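Local coordinates for fructose 1-phosphate kinase (PDB 2JG5), which probably phosphorylates fructose 1-phosphate to fructose 1,6-bisphosphate with ATP, as a member of the pfkB family of carbohydrate kinases, at residues I11-F16 with I89-K94; T31-G36 with G64-D69. All blocks are in the same frame, centred on the assembly; numbering follows the deposited sequence.

How the interactions relate
After strand 2-6 of the large parallel sheet, the chain enters a small four-stranded sheet as strand 10-16. Strand 25-36 comes back antiparallel beside it. After helix 38-48 and two short strands, helix 61-73 reaches strand 25-36, and interaction 2 closes a loop of 27 residues. The chain then makes strand 77-82 of the large sheet and returns as strand 88-94, where interaction 1 closes a longer loop of 72 residues. Interaction 2 falls wholly within that longer loop, so the two nest and do not cross. Backbone bonds of D12 with F34 and of V14 with Y32 join them. Together they tie the small sheet to a helix of the main domain.

Interaction 1: residues I11-F16 with I89-K94; sequences IDYVIF and INVKLK
F16 and K94 are brought together by matching first torsions (chi1 -70° and -57°). In each, CG stands beside the backbone N and anti to the carbonyl carbon, and the side chain sets out back toward the N-terminal end of its strand. K94 CB lies over one face of the F16 ring, 4.3 Å from its centroid, in a CH-pi contact. The extended chi2 of K94 sets its CD 3.6 Å from V14 CG1. The bend at chi3 then brings K94 NZ to 3.2 Å from F16 CZ. I15 CD1 packs 3.7 Å from V91 CG1. L93 CD2 meets the same I15 methyl.

The backbones run parallel and in step, from I11 beside I89 to F16 beside K94. Five hydrogen bonds join them. Most are nearly collinear with the C=O they meet. K92 N is different: it approaches Y13 O from above the carbonyl plane, at 3.0 Å.

D12 and N90 lie side by side, with carboxylate and amide planes 11° apart, but are not bonded to each other. D12 OD1 takes a hydrogen bond with S10, while K92 NZ makes a salt bridge with E100 on the next strand. On the opposite face, I11, Y13, I15 and I89 pack against the second subunit. Y13 OH bonds I89 O of that subunit, and the bond is repeated the other way.

This is the central strand pair of a small mixed sheet projecting from the main domain, paired with its counterpart in the dimer, as in the lid of ribokinase-family sugar kinases.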
loop_
_atom_site.group_PDB
_atom_site.type_symbol
_atom_site.label_atom_id
_atom_site.label_comp_id
_atom_site.label_asym_id
_atom_site.label_seq_id
_atom_site.Cartn_x
_atom_site.Cartn_y
_atom_site.Cartn_z
ATOM N N ILE A 11 -4.064 2.576 -6.765
ATOM C CA ILE A 11 -4.669 1.564 -5.934
ATOM C C ILE A 11 -5.499 2.333 -4.913
ATOM O O ILE A 11 -5.014 3.255 -4.239
ATOM C CB ILE A 11 -3.643 0.634 -5.263
ATOM C CG1 ILE A 11 -2.771 -0.020 -6.327
ATOM C CG2 ILE A 11 -4.355 -0.454 -4.424
ATOM C CD1 ILE A 11 -1.634 -0.844 -5.781
ATOM N N ASP A 12 -6.772 1.987 -4.848
ATOM C CA ASP A 12 -7.627 2.512 -3.818
ATOM C C ASP A 12 -7.632 1.504 -2.668
ATOM O O ASP A 12 -8.321 0.494 -2.701
ATOM C CB ASP A 12 -9.013 2.800 -4.382
ATOM C CG ASP A 12 -8.975 3.822 -5.520
ATOM O OD1 ASP A 12 -7.953 4.525 -5.658
ATOM O OD2 ASP A 12 -9.968 3.934 -6.273
ATOM N N TYR A 13 -6.804 1.790 -1.671
ATOM C CA TYR A 13 -6.693 0.957 -0.488
ATOM C C TYR A 13 -7.819 1.298 0.500
ATOM O O TYR A 13 -7.750 2.280 1.244
ATOM C CB TYR A 13 -5.299 1.131 0.122
ATOM C CG TYR A 13 -4.975 0.220 1.282
ATOM C CD1 TYR A 13 -5.606 -1.018 1.430
ATOM C CD2 TYR A 13 -4.015 0.588 2.222
ATOM C CE1 TYR A 13 -5.300 -1.854 2.498
ATOM C CE2 TYR A 13 -3.700 -0.242 3.301
ATOM C CZ TYR A 13 -4.346 -1.459 3.430
ATOM O OH TYR A 13 -4.033 -2.290 4.470
ATOM N N VAL A 14 -8.867 0.479 0.476
ATOM C CA VAL A 14 -10.035 0.708 1.308
ATOM C C VAL A 14 -9.859 0.003 2.655
ATOM O O VAL A 14 -9.597 -1.196 2.702
ATOM C CB VAL A 14 -11.338 0.262 0.610
ATOM C CG1 VAL A 14 -12.523 0.466 1.530
ATOM C CG2 VAL A 14 -11.549 1.041 -0.688
ATOM N N ILE A 15 -9.985 0.769 3.737
ATOM C CA ILE A 15 -9.744 0.268 5.080
ATOM C C ILE A 15 -10.973 0.491 5.950
ATOM O O ILE A 15 -11.417 1.630 6.147
ATOM C CB ILE A 15 -8.505 0.934 5.742
ATOM C CG1 ILE A 15 -7.268 0.816 4.837
ATOM C CG2 ILE A 15 -8.238 0.311 7.112
ATOM C CD1 ILE A 15 -6.088 1.663 5.281
ATOM N N PHE A 16 -11.534 -0.605 6.447
ATOM C CA PHE A 16 -12.631 -0.525 7.380
ATOM C C PHE A 16 -12.046 -0.579 8.765
ATOM O O PHE A 16 -11.255 -1.481 9.079
ATOM C CB PHE A 16 -13.621 -1.671 7.176
ATOM C CG PHE A 16 -14.420 -1.563 5.907
ATOM C CD1 PHE A 16 -13.846 -1.885 4.676
ATOM C CD2 PHE A 16 -15.742 -1.147 5.941
ATOM C CE1 PHE A 16 -14.583 -1.782 3.501
ATOM C CE2 PHE A 16 -16.486 -1.041 4.766
ATOM C CZ PHE A 16 -15.905 -1.364 3.544
ATOM N N ILE A 89 -0.833 4.869 -4.116
ATOM C CA ILE A 89 -1.805 4.205 -3.264
ATOM C C ILE A 89 -2.599 5.257 -2.494
ATOM O O ILE A 89 -2.076 5.943 -1.618
ATOM C CB ILE A 89 -1.165 3.190 -2.258
ATOM C CG1 ILE A 89 -0.344 2.110 -3.003
ATOM C CG2 ILE A 89 -2.267 2.534 -1.457
ATOM C CD1 ILE A 89 0.491 1.162 -2.081
ATOM N N ASN A 90 -3.868 5.373 -2.850
ATOM C CA ASN A 90 -4.780 6.272 -2.199
ATOM C C ASN A 90 -5.483 5.527 -1.081
ATOM O O ASN A 90 -5.802 4.351 -1.234
ATOM C CB ASN A 90 -5.802 6.763 -3.213
ATOM C CG ASN A 90 -5.188 7.639 -4.276
ATOM O OD1 ASN A 90 -4.016 8.006 -4.194
ATOM N ND2 ASN A 90 -5.982 7.987 -5.288
ATOM N N VAL A 91 -5.701 6.195 0.046
ATOM C CA VAL A 91 -6.328 5.547 1.202
ATOM C C VAL A 91 -7.757 6.051 1.433
ATOM O O VAL A 91 -7.999 7.247 1.436
ATOM C CB VAL A 91 -5.468 5.682 2.484
ATOM C CG1 VAL A 91 -6.147 5.005 3.667
ATOM C CG2 VAL A 91 -4.093 5.072 2.266
ATOM N N LYS A 92 -8.692 5.121 1.612
ATOM C CA LYS A 92 -10.083 5.444 1.914
ATOM C C LYS A 92 -10.434 4.829 3.262
ATOM O O LYS A 92 -10.510 3.603 3.380
ATOM C CB LYS A 92 -11.023 4.882 0.829
ATOM C CG LYS A 92 -10.499 4.969 -0.624
ATOM C CD LYS A 92 -10.391 6.409 -1.109
ATOM C CE LYS A 92 -9.465 6.545 -2.330
ATOM N NZ LYS A 92 -9.497 7.925 -2.935
ATOM N N LEU A 93 -10.628 5.670 4.277
ATOM C CA LEU A 93 -10.955 5.199 5.629
ATOM C C LEU A 93 -12.457 5.169 5.873
ATOM O O LEU A 93 -13.120 6.213 5.981
ATOM C CB LEU A 93 -10.270 6.044 6.706
ATOM C CG LEU A 93 -8.746 6.152 6.702
ATOM C CD1 LEU A 93 -8.294 7.050 7.835
ATOM C CD2 LEU A 93 -8.083 4.779 6.800
ATOM N N LYS A 94 -12.990 3.960 5.963
ATOM C CA LYS A 94 -14.414 3.795 6.174
ATOM C C LYS A 94 -14.715 3.446 7.630
ATOM O O LYS A 94 -14.595 2.289 8.041
ATOM C CB LYS A 94 -14.991 2.764 5.197
ATOM C CG LYS A 94 -14.750 3.103 3.712
ATOM C CD LYS A 94 -15.435 2.117 2.774
ATOM C CE LYS A 94 -16.953 2.272 2.781
ATOM N NZ LYS A 94 -17.649 1.031 2.300
#

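Interaction 2: residues T31-G36 with G64-D69; sequences TYKFAG and GKFIID
F66 makes the close part of this contact, with its ring reaching the strand edge-first at the F34-A35 peptide. Its CG is anti to the backbone N (chi1 173°), which sends the ring away from the helix. F66 CE2 is 4.0 Å from F34 C. K33 CB comes in obliquely near the ring, 3.7 Å from F66 CZ. No hydrogen bond crosses.

The second touch is wider-spaced but buried. A35 CB and I67 CG2 are 4.3 Å apart, an apolar contact of two methyls. The solvent side lies at K65 and D69, which are exposed and take no part. The end of K33 also leads away from the helix, to a salt bridge with D86 of the second subunit. The F66 ring meets F62 of that subunit, with planes at about 65°.

The strand crosses the helix nearly at right angles, 82° between their directions. A35 and I67 both rest on I40 of helix 38-48, and I67 reaches F80 of strand 77-82. On the other side of strand 31-36, F34 touches D12 and V14 of strand 10-16.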
loop_
_atom_site.group_PDB
_atom_site.type_symbol
_atom_site.label_atom_id
_atom_site.label_comp_id
_atom_site.label_asym_id
_atom_site.label_seq_id
_atom_site.Cartn_x
_atom_site.Cartn_y
_atom_site.Cartn_z
ATOM N N THR A 31 -9.763 -4.861 5.093
ATOM C CA THR A 31 -9.326 -4.002 4.001
ATOM C C THR A 31 -9.590 -4.643 2.651
ATOM O O THR A 31 -9.762 -5.838 2.544
ATOM C CB THR A 31 -7.804 -3.681 4.048
ATOM O OG1 THR A 31 -7.056 -4.850 3.705
ATOM C CG2 THR A 31 -7.363 -3.143 5.406
ATOM N N TYR A 32 -9.625 -3.831 1.609
ATOM C CA TYR A 32 -9.583 -4.375 0.273
ATOM C C TYR A 32 -9.016 -3.327 -0.658
ATOM O O TYR A 32 -8.796 -2.185 -0.258
ATOM C CB TYR A 32 -10.948 -4.917 -0.177
ATOM C CG TYR A 32 -12.026 -3.883 -0.337
ATOM C CD1 TYR A 32 -13.108 -3.829 0.547
ATOM C CD2 TYR A 32 -11.983 -2.963 -1.390
ATOM C CE1 TYR A 32 -14.125 -2.872 0.377
ATOM C CE2 TYR A 32 -12.979 -2.004 -1.558
ATOM C CZ TYR A 32 -14.043 -1.958 -0.676
ATOM O OH TYR A 32 -15.020 -0.997 -0.862
ATOM N N LYS A 33 -8.764 -3.734 -1.896
ATOM C CA LYS A 33 -8.039 -2.913 -2.845
ATOM C C LYS A 33 -8.693 -3.008 -4.190
ATOM O O LYS A 33 -9.144 -4.080 -4.585
ATOM C CB LYS A 33 -6.612 -3.441 -3.006
ATOM C CG LYS A 33 -5.726 -3.283 -1.808
ATOM C CD LYS A 33 -4.311 -3.720 -2.160
ATOM C CE LYS A 33 -3.507 -3.948 -0.932
ATOM N NZ LYS A 33 -4.011 -5.147 -0.210
ATOM N N PHE A 34 -8.727 -1.893 -4.907
ATOM C CA PHE A 34 -9.059 -1.944 -6.330
ATOM C C PHE A 34 -8.283 -0.942 -7.191
ATOM O O PHE A 34 -7.621 -0.048 -6.677
ATOM C CB PHE A 34 -10.574 -1.843 -6.555
ATOM C CG PHE A 34 -11.223 -0.644 -5.913
ATOM C CD1 PHE A 34 -11.310 0.571 -6.599
ATOM C CD2 PHE A 34 -11.804 -0.746 -4.650
ATOM C CE1 PHE A 34 -11.947 1.688 -6.026
ATOM C CE2 PHE A 34 -12.442 0.355 -4.066
ATOM C CZ PHE A 34 -12.510 1.584 -4.752
ATOM N N ALA A 35 -8.344 -1.122 -8.504
ATOM C CA ALA A 35 -7.743 -0.183 -9.426
ATOM C C ALA A 35 -8.656 1.033 -9.556
ATOM O O ALA A 35 -9.778 0.929 -10.057
ATOM C CB ALA A 35 -7.520 -0.843 -10.773
ATOM N N GLY A 36 -8.177 2.181 -9.089
ATOM C CA GLY A 36 -8.910 3.437 -9.232
ATOM C C GLY A 36 -8.283 4.416 -10.204
ATOM O O GLY A 36 -7.173 4.212 -10.690
ATOM N N GLY A 64 2.023 -0.729 -9.953
ATOM C CA GLY A 64 1.709 -0.652 -11.383
ATOM C C GLY A 64 1.194 -1.978 -11.904
ATOM O O GLY A 64 0.142 -2.037 -12.540
ATOM N N LYS A 65 1.949 -3.038 -11.611
ATOM C CA LYS A 65 1.589 -4.404 -11.947
ATOM C C LYS A 65 0.203 -4.776 -11.419
ATOM O O LYS A 65 -0.596 -5.380 -12.137
ATOM C CB LYS A 65 2.641 -5.381 -11.395
ATOM C CG LYS A 65 4.089 -5.103 -11.828
ATOM C CD LYS A 65 4.320 -5.413 -13.310
ATOM C CE LYS A 65 5.813 -5.519 -13.648
ATOM N NZ LYS A 65 6.060 -6.460 -14.803
ATOM N N PHE A 66 -0.083 -4.413 -10.171
ATOM C CA PHE A 66 -1.388 -4.700 -9.569
ATOM C C PHE A 66 -2.550 -4.196 -10.426
ATOM O O PHE A 66 -3.555 -4.896 -10.609
ATOM C CB PHE A 66 -1.489 -4.090 -8.167
ATOM C CG PHE A 66 -2.867 -4.194 -7.557
ATOM C CD1 PHE A 66 -3.230 -5.311 -6.815
ATOM C CD2 PHE A 66 -3.803 -3.174 -7.735
ATOM C CE1 PHE A 66 -4.505 -5.413 -6.255
ATOM C CE2 PHE A 66 -5.082 -3.268 -7.175
ATOM C CZ PHE A 66 -5.428 -4.388 -6.431
ATOM N N ILE A 67 -2.407 -2.970 -10.923
ATOM C CA ILE A 67 -3.412 -2.357 -11.776
ATOM C C ILE A 67 -3.573 -3.116 -13.100
ATOM O O ILE A 67 -4.705 -3.340 -13.567
ATOM C CB ILE A 67 -3.094 -0.873 -12.015
ATOM C CG1 ILE A 67 -3.272 -0.101 -10.701
ATOM C CG2 ILE A 67 -3.975 -0.300 -13.125
ATOM C CD1 ILE A 67 -3.166 1.402 -10.845
ATOM N N ILE A 68 -2.451 -3.523 -13.690
ATOM C CA ILE A 68 -2.501 -4.301 -14.919
ATOM C C ILE A 68 -3.166 -5.667 -14.680
ATOM O O ILE A 68 -4.084 -6.053 -15.423
ATOM C CB ILE A 68 -1.117 -4.444 -15.575
ATOM C CG1 ILE A 68 -0.433 -3.070 -15.692
ATOM C CG2 ILE A 68 -1.247 -5.090 -16.947
ATOM C CD1 ILE A 68 1.054 -3.118 -16.054
ATOM N N ASP A 69 -2.744 -6.375 -13.632
ATOM C CA ASP A 69 -3.329 -7.686 -13.316
ATOM C C ASP A 69 -4.812 -7.594 -12.947
ATOM O O ASP A 69 -5.608 -8.442 -13.354
ATOM C CB ASP A 69 -2.535 -8.401 -12.210
ATOM C CG ASP A 69 -1.124 -8.774 -12.645
ATOM O OD1 ASP A 69 -0.672 -8.310 -13.715
ATOM O OD2 ASP A 69 -0.456 -9.536 -11.920
#